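Local atomic coordinates of putative protease I (Bacteroides thetaiotaomicron VPI-5482, PDB entry 3CNE), a protein that binds flavins such as lumichrome, riboflavin, FMN and FAD as a homodimer and may store them, apparently without the protease activity its name suggests. Residues 8-13 and 75-80; 35-40 and 88-93. One frame throughout, in Å; residues are numbered along the deposited sequence.

Contact 1: 8-13 and 75-80; sequences LAVNPV and GDAVPV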
ATOM      1  N   LEU A   8       4.804   7.433 -11.253  1.00 21.88           N
ATOM      2  CA  LEU A   8       3.598   8.176 -11.614  1.00 21.47           C
ATOM      3  C   LEU A   8       2.409   7.628 -10.869  1.00 21.86           C
ATOM      4  O   LEU A   8       2.082   6.436 -11.007  1.00 22.21           O
ATOM      5  CB  LEU A   8       3.348   8.100 -13.115  1.00 22.60           C
ATOM      6  CG  LEU A   8       4.502   8.408 -14.075  1.00 21.50           C
ATOM      7  CD1 LEU A   8       4.000   8.302 -15.519  1.00 25.71           C
ATOM      8  CD2 LEU A   8       5.097   9.787 -13.830  1.00 22.76           C
ATOM      9  N   ALA A   9       1.783   8.496 -10.072  1.00 20.39           N
ATOM     10  CA  ALA A   9       0.603   8.145  -9.290  1.00 20.38           C
ATOM     11  C   ALA A   9      -0.635   8.839  -9.857  1.00 19.38           C
ATOM     12  O   ALA A   9      -0.682  10.074  -9.936  1.00 20.01           O
ATOM     13  CB  ALA A   9       0.814   8.504  -7.804  1.00 21.43           C
ATOM     14  N   VAL A  10      -1.604   8.056 -10.331  1.00 17.72           N
ATOM     15  CA  VAL A  10      -2.799   8.657 -10.891  1.00 17.90           C
ATOM     16  C   VAL A  10      -3.728   9.044  -9.726  1.00 18.40           C
ATOM     17  O   VAL A  10      -3.406   8.795  -8.584  1.00 17.64           O
ATOM     18  CB  VAL A  10      -3.498   7.736 -11.891  1.00 18.12           C
ATOM     19  CG1 VAL A  10      -2.633   7.643 -13.184  1.00 18.05           C
ATOM     20  CG2 VAL A  10      -3.808   6.328 -11.270  1.00 17.45           C
ATOM     21  N   ASN A  11      -4.854   9.663 -10.020  1.00 18.23           N
ATOM     22  CA  ASN A  11      -5.724  10.139  -8.949  1.00 19.28           C
ATOM     23  C   ASN A  11      -7.170   9.782  -9.247  1.00 19.53           C
ATOM     24  O   ASN A  11      -7.800  10.425 -10.101  1.00 19.01           O
ATOM     25  CB  ASN A  11      -5.553  11.642  -8.834  1.00 19.61           C
ATOM     26  CG  ASN A  11      -6.368  12.242  -7.738  1.00 22.42           C
ATOM     27  OD1 ASN A  11      -6.714  11.575  -6.782  1.00 20.90           O
ATOM     28  ND2 ASN A  11      -6.686  13.522  -7.877  1.00 25.10           N
ATOM     29  N   PRO A  12      -7.732   8.773  -8.547  1.00 19.49           N
ATOM     30  CA  PRO A  12      -7.189   8.006  -7.422  1.00 19.14           C
ATOM     31  C   PRO A  12      -6.219   6.903  -7.855  1.00 18.61           C
ATOM     32  O   PRO A  12      -6.376   6.371  -8.921  1.00 19.43           O
ATOM     33  CB  PRO A  12      -8.431   7.368  -6.798  1.00 19.81           C
ATOM     34  CG  PRO A  12      -9.349   7.105  -8.002  1.00 20.52           C
ATOM     35  CD  PRO A  12      -9.092   8.334  -8.931  1.00 19.53           C
ATOM     36  N   VAL A  13      -5.230   6.601  -7.010  1.00 17.07           N
ATOM     37  CA  VAL A  13      -4.244   5.559  -7.257  1.00 16.66           C
ATOM     38  C   VAL A  13      -4.614   4.388  -6.366  1.00 17.76           C
ATOM     39  O   VAL A  13      -5.195   4.556  -5.272  1.00 17.07           O
ATOM     40  CB  VAL A  13      -2.795   6.072  -6.897  1.00 17.79           C
ATOM     41  CG1 VAL A  13      -2.677   6.417  -5.449  1.00 16.51           C
ATOM     42  CG2 VAL A  13      -1.610   5.135  -7.408  1.00 15.83           C
ATOM     43  N   GLY A  75      -4.717   2.930 -10.900  1.00 21.40           N
ATOM     44  CA  GLY A  75      -5.783   3.231  -9.952  1.00 20.36           C
ATOM     45  C   GLY A  75      -7.081   3.413 -10.710  1.00 20.15           C
ATOM     46  O   GLY A  75      -7.125   3.240 -11.923  1.00 19.59           O
ATOM     47  N   ASP A  76      -8.137   3.808  -9.990  1.00 20.51           N
ATOM     48  CA  ASP A  76      -9.442   3.888 -10.573  1.00 20.36           C
ATOM     49  C   ASP A  76      -9.590   5.089 -11.490  1.00 19.93           C
ATOM     50  O   ASP A  76     -10.593   5.213 -12.176  1.00 20.24           O
ATOM     51  CB  ASP A  76     -10.513   3.882  -9.472  1.00 20.98           C
ATOM     52  CG  ASP A  76     -10.663   2.505  -8.831  1.00 22.48           C
ATOM     53  OD1 ASP A  76     -10.088   1.522  -9.358  1.00 21.96           O
ATOM     54  OD2 ASP A  76     -11.345   2.420  -7.809  1.00 24.12           O
ATOM     55  N   ALA A  77      -8.586   5.962 -11.514  1.00 21.07           N
ATOM     56  CA  ALA A  77      -8.487   6.993 -12.557  1.00 22.02           C
ATOM     57  C   ALA A  77      -8.319   6.436 -13.955  1.00 22.76           C
ATOM     58  O   ALA A  77      -8.770   7.053 -14.942  1.00 24.37           O
ATOM     59  CB  ALA A  77      -7.323   7.966 -12.261  1.00 22.03           C
ATOM     60  N   VAL A  78      -7.651   5.301 -14.086  1.00 21.96           N
ATOM     61  CA  VAL A  78      -7.278   4.847 -15.440  1.00 22.20           C
ATOM     62  C   VAL A  78      -8.487   4.477 -16.328  1.00 22.94           C
ATOM     63  O   VAL A  78      -8.525   4.851 -17.497  1.00 24.49           O
ATOM     64  CB  VAL A  78      -6.274   3.685 -15.379  1.00 22.62           C
ATOM     65  CG1 VAL A  78      -5.978   3.147 -16.768  1.00 23.16           C
ATOM     66  CG2 VAL A  78      -4.988   4.170 -14.678  1.00 20.42           C
ATOM     67  N   PRO A  79      -9.464   3.737 -15.794  1.00 23.61           N
ATOM     68  CA  PRO A  79     -10.657   3.479 -16.631  1.00 24.47           C
ATOM     69  C   PRO A  79     -11.502   4.719 -17.019  1.00 25.05           C
ATOM     70  O   PRO A  79     -12.417   4.602 -17.845  1.00 26.39           O
ATOM     71  CB  PRO A  79     -11.456   2.491 -15.788  1.00 23.93           C
ATOM     72  CG  PRO A  79     -10.421   1.853 -14.876  1.00 24.34           C
ATOM     73  CD  PRO A  79      -9.560   3.030 -14.505  1.00 23.25           C
ATOM     74  N   VAL A  80     -11.193   5.900 -16.479  1.00 25.56           N
ATOM     75  CA  VAL A  80     -11.824   7.131 -17.001  1.00 26.34           C
ATOM     76  C   VAL A  80     -10.870   7.984 -17.816  1.00 27.12           C
ATOM     77  O   VAL A  80     -11.258   9.030 -18.319  1.00 27.18           O
ATOM     78  CB  VAL A  80     -12.519   8.017 -15.904  1.00 26.43           C
ATOM     79  CG1 VAL A  80     -13.713   7.297 -15.346  1.00 26.30           C
ATOM     80  CG2 VAL A  80     -11.552   8.454 -14.790  1.00 24.92           C
TER
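The methyl group of A77 presses against the backbone of N11 and the side chain of V10, where the loops leaving neighbouring parallel strands 4-9 and 69-73 of this DJ-1/PfpI fold meet at the C-terminal ends of the strands. In 75-80, residues G75 to V78 form a type I turn, closed by V78 N to G75 O, that presents A77 to the other loop. CB of A77 lies 3.3 Å from N11 O and 3.8 Å from CB of V10. P12, which follows a cis peptide bond, lies alongside: its CD packs on the same methyl, while its CG meets CB of D76 at 3.7 Å, the two side chains crossing at about a right angle. F26 of the second subunit packs on D76, so this corner borders the dimer partner. Chi1 of -71° lays CG1 of V10 beside the backbone N, anti to the carbonyl carbon, and leaves CG2 between the two, within 3.5 Å of G75 N, a buried amide for which the model offers no acceptor. G75 itself is hemmed in: a side chain on it would run into P12 O and V13 CA. The polar part of the contact converges on P12 O, which takes a long, weak but nearly straight hydrogen bond from A77 N (3.4 Å, 165° at the hydrogen) and a CA-H...O contact from G75 CA, also 3.4 Å.

Contact 2: 35-40 and 88-93; sequences FAVSDT and PYNVDL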
ATOM      1  N   PHE A  35       5.325  11.511  -8.762  1.00 22.64           N
ATOM      2  CA  PHE A  35       4.645  12.565  -9.526  1.00 22.13           C
ATOM      3  C   PHE A  35       3.181  12.263  -9.632  1.00 21.60           C
ATOM      4  O   PHE A  35       2.789  11.183 -10.105  1.00 21.64           O
ATOM      5  CB  PHE A  35       5.214  12.703 -10.972  1.00 22.60           C
ATOM      6  CG  PHE A  35       6.654  13.110 -11.042  1.00 22.29           C
ATOM      7  CD1 PHE A  35       7.005  14.449 -11.263  1.00 24.21           C
ATOM      8  CD2 PHE A  35       7.669  12.159 -10.922  1.00 21.90           C
ATOM      9  CE1 PHE A  35       8.354  14.838 -11.334  1.00 25.31           C
ATOM     10  CE2 PHE A  35       9.007  12.521 -10.997  1.00 24.94           C
ATOM     11  CZ  PHE A  35       9.361  13.883 -11.227  1.00 24.53           C
ATOM     12  N   ALA A  36       2.357  13.220  -9.210  1.00 20.74           N
ATOM     13  CA  ALA A  36       0.917  13.098  -9.383  1.00 21.00           C
ATOM     14  C   ALA A  36       0.507  13.297 -10.831  1.00 20.97           C
ATOM     15  O   ALA A  36       0.879  14.281 -11.451  1.00 21.22           O
ATOM     16  CB  ALA A  36       0.168  14.097  -8.479  1.00 20.10           C
ATOM     17  N   VAL A  37      -0.272  12.364 -11.369  1.00 20.99           N
ATOM     18  CA  VAL A  37      -0.912  12.584 -12.648  1.00 20.40           C
ATOM     19  C   VAL A  37      -2.201  13.350 -12.348  1.00 21.39           C
ATOM     20  O   VAL A  37      -3.314  12.799 -12.398  1.00 20.69           O
ATOM     21  CB  VAL A  37      -1.233  11.285 -13.376  1.00 20.55           C
ATOM     22  CG1 VAL A  37      -1.844  11.595 -14.749  1.00 19.61           C
ATOM     23  CG2 VAL A  37       0.077  10.482 -13.567  1.00 19.78           C
ATOM     24  N   SER A  38      -2.017  14.631 -12.059  1.00 20.78           N
ATOM     25  CA  SER A  38      -3.088  15.448 -11.547  1.00 23.20           C
ATOM     26  C   SER A  38      -2.653  16.903 -11.670  1.00 23.24           C
ATOM     27  O   SER A  38      -1.534  17.186 -12.112  1.00 22.59           O
ATOM     28  CB  SER A  38      -3.415  15.071 -10.080  1.00 22.46           C
ATOM     29  OG  SER A  38      -4.617  15.712  -9.677  1.00 26.94           O
ATOM     30  N   ASP A  39      -3.539  17.816 -11.283  1.00 23.68           N
ATOM     31  CA  ASP A  39      -3.241  19.244 -11.346  1.00 24.45           C
ATOM     32  C   ASP A  39      -2.493  19.746 -10.108  1.00 24.86           C
ATOM     33  O   ASP A  39      -1.917  20.850 -10.127  1.00 25.57           O
ATOM     34  CB  ASP A  39      -4.549  20.031 -11.560  1.00 25.01           C
ATOM     35  CG  ASP A  39      -5.567  19.797 -10.463  1.00 28.61           C
ATOM     36  OD1 ASP A  39      -5.839  18.619 -10.128  1.00 30.54           O
ATOM     37  OD2 ASP A  39      -6.114  20.797  -9.938  1.00 31.70           O
ATOM     38  N   THR A  40      -2.536  18.964  -9.019  1.00 25.10           N
ATOM     39  CA  THR A  40      -1.787  19.248  -7.791  1.00 25.19           C
ATOM     40  C   THR A  40      -1.150  17.971  -7.226  1.00 24.85           C
ATOM     41  O   THR A  40      -1.538  16.863  -7.575  1.00 24.05           O
ATOM     42  CB  THR A  40      -2.683  19.868  -6.651  1.00 25.58           C
ATOM     43  OG1 THR A  40      -3.405  18.824  -5.991  1.00 25.75           O
ATOM     44  CG2 THR A  40      -3.681  20.904  -7.190  1.00 26.52           C
ATOM     45  N   PRO A  88      -5.108  18.399 -18.843  1.00 26.18           N
ATOM     46  CA  PRO A  88      -3.740  18.513 -19.389  1.00 25.12           C
ATOM     47  C   PRO A  88      -2.783  17.459 -18.859  1.00 23.90           C
ATOM     48  O   PRO A  88      -1.861  17.040 -19.574  1.00 22.84           O
ATOM     49  CB  PRO A  88      -3.300  19.904 -18.923  1.00 26.33           C
ATOM     50  CG  PRO A  88      -4.657  20.674 -18.832  1.00 27.42           C
ATOM     51  CD  PRO A  88      -5.554  19.658 -18.220  1.00 25.80           C
ATOM     52  N   TYR A  89      -3.016  16.983 -17.646  1.00 22.10           N
ATOM     53  CA  TYR A  89      -2.095  16.006 -17.084  1.00 21.80           C
ATOM     54  C   TYR A  89      -2.194  14.650 -17.747  1.00 21.77           C
ATOM     55  O   TYR A  89      -1.233  13.867 -17.684  1.00 21.76           O
ATOM     56  CB  TYR A  89      -2.241  15.863 -15.566  1.00 21.63           C
ATOM     57  CG  TYR A  89      -3.661  15.902 -15.053  1.00 20.42           C
ATOM     58  CD1 TYR A  89      -4.430  14.731 -15.015  1.00 21.82           C
ATOM     59  CD2 TYR A  89      -4.215  17.088 -14.574  1.00 20.97           C
ATOM     60  CE1 TYR A  89      -5.720  14.725 -14.510  1.00 20.83           C
ATOM     61  CE2 TYR A  89      -5.526  17.114 -14.051  1.00 17.87           C
ATOM     62  CZ  TYR A  89      -6.271  15.916 -14.041  1.00 22.33           C
ATOM     63  OH  TYR A  89      -7.540  15.876 -13.536  1.00 20.64           O
ATOM     64  N   ASN A  90      -3.339  14.371 -18.370  1.00 21.05           N
ATOM     65  CA  ASN A  90      -3.502  13.129 -19.116  1.00 21.90           C
ATOM     66  C   ASN A  90      -2.797  13.185 -20.456  1.00 22.93           C
ATOM     67  O   ASN A  90      -2.316  12.176 -20.950  1.00 23.36           O
ATOM     68  CB  ASN A  90      -4.969  12.801 -19.303  1.00 21.99           C
ATOM     69  CG  ASN A  90      -5.601  12.363 -18.004  1.00 23.86           C
ATOM     70  OD1 ASN A  90      -4.903  11.884 -17.115  1.00 23.16           O
ATOM     71  ND2 ASN A  90      -6.888  12.574 -17.870  1.00 22.77           N
ATOM     72  N   VAL A  91      -2.737  14.386 -21.021  1.00 23.83           N
ATOM     73  CA  VAL A  91      -1.964  14.618 -22.246  1.00 23.93           C
ATOM     74  C   VAL A  91      -0.478  14.530 -21.895  1.00 24.75           C
ATOM     75  O   VAL A  91       0.300  13.861 -22.592  1.00 24.30           O
ATOM     76  CB  VAL A  91      -2.324  15.976 -22.891  1.00 23.19           C
ATOM     77  CG1 VAL A  91      -1.356  16.321 -24.027  1.00 24.57           C
ATOM     78  CG2 VAL A  91      -3.809  16.000 -23.377  1.00 22.39           C
ATOM     79  N   ASP A  92      -0.089  15.183 -20.802  1.00 25.54           N
ATOM     80  CA  ASP A  92       1.276  15.054 -20.294  1.00 26.61           C
ATOM     81  C   ASP A  92       1.669  13.606 -20.029  1.00 26.44           C
ATOM     82  O   ASP A  92       2.765  13.209 -20.367  1.00 27.59           O
ATOM     83  CB  ASP A  92       1.486  15.882 -19.040  1.00 26.53           C
ATOM     84  CG  ASP A  92       1.346  17.376 -19.287  1.00 30.23           C
ATOM     85  OD1 ASP A  92       1.420  17.812 -20.471  1.00 29.94           O
ATOM     86  OD2 ASP A  92       1.154  18.115 -18.287  1.00 29.25           O
ATOM     87  N   LEU A  93       0.781  12.821 -19.427  1.00 27.17           N
ATOM     88  CA  LEU A  93       1.040  11.389 -19.210  1.00 26.95           C
ATOM     89  C   LEU A  93       1.531  10.648 -20.474  1.00 26.86           C
ATOM     90  O   LEU A  93       2.515   9.924 -20.429  1.00 24.60           O
ATOM     91  CB  LEU A  93      -0.215  10.686 -18.673  1.00 27.24           C
ATOM     92  CG  LEU A  93      -0.006   9.218 -18.278  1.00 27.20           C
ATOM     93  CD1 LEU A  93       1.097   9.075 -17.237  1.00 26.94           C
ATOM     94  CD2 LEU A  93      -1.294   8.614 -17.734  1.00 27.10           C
TER
HETATM   95  O   HOH W   1      -6.799  14.501 -10.914  1.00 30.04           O
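Y89 lays one face of its ring on the backbone of S38, joining the first turn of helix 88-102 to the loop that leaves strand 31-36 in the α/β sandwich of this family. The CH-pi contact is well centred: CA of S38 sits 3.6 Å from the ring centroid and 12° off the normal. Chi1 of 40° places CG of Y89 between its backbone N and carbonyl carbon, and chi2 of 86° turns the ring broadside to the loop. Its CD2 therefore comes to 3.3 Å from S38 C, and its CD1 approaches V37 O obliquely at 3.4 Å. At the far end of the ring a water bridges the segments, its O lying 3.1 Å from Y89 OH and 2.8 Å from S38 OG. V37, the centre of an inverse gamma turn, divides its branches. CG1, anti to the backbone N, lies against the helix backbone at Y89 O (3.8 Å), with CD1 of Y89 and OD1 of N90 next to it, the amide nitrogen of N90 being held by Y84 O; CG2 touches CD1 of L93 at 4.1 Å, one helical turn on from Y89. A leucine in place of Y89 would probably forfeit the flat cover over S38 and leave the bridging water without its partner on the helix. No direct hydrogen bond spans the two segments, which suggests that, between them, dispersion and the fit of ring to backbone do most of the work, with the water as the polar link.

How the contacts relate
Two loops that follow adjacent parallel strands of the central mixed sheet pack against different neighbours, an example of how loops at the C-terminal ends of parallel strands are fixed by what surrounds them. Strands 4-9 and 31-36 pair through A9 N to F35 O (2.9 Å) and A9 O to V37 N (2.7 Å), both probable hydrogen bonds, just before they turn into contact 1 and contact 2. Apolar packing adds a second link, CD1 of L8 meeting CD1 of L93 at 3.5 Å. The contact centres lie about 10 Å apart. Contact 1 is nearer the structural zinc bound by C74 and C111: the nearest atoms of G75 and the ion are about 5 Å apart, against about 11 Å from the side chain of L93.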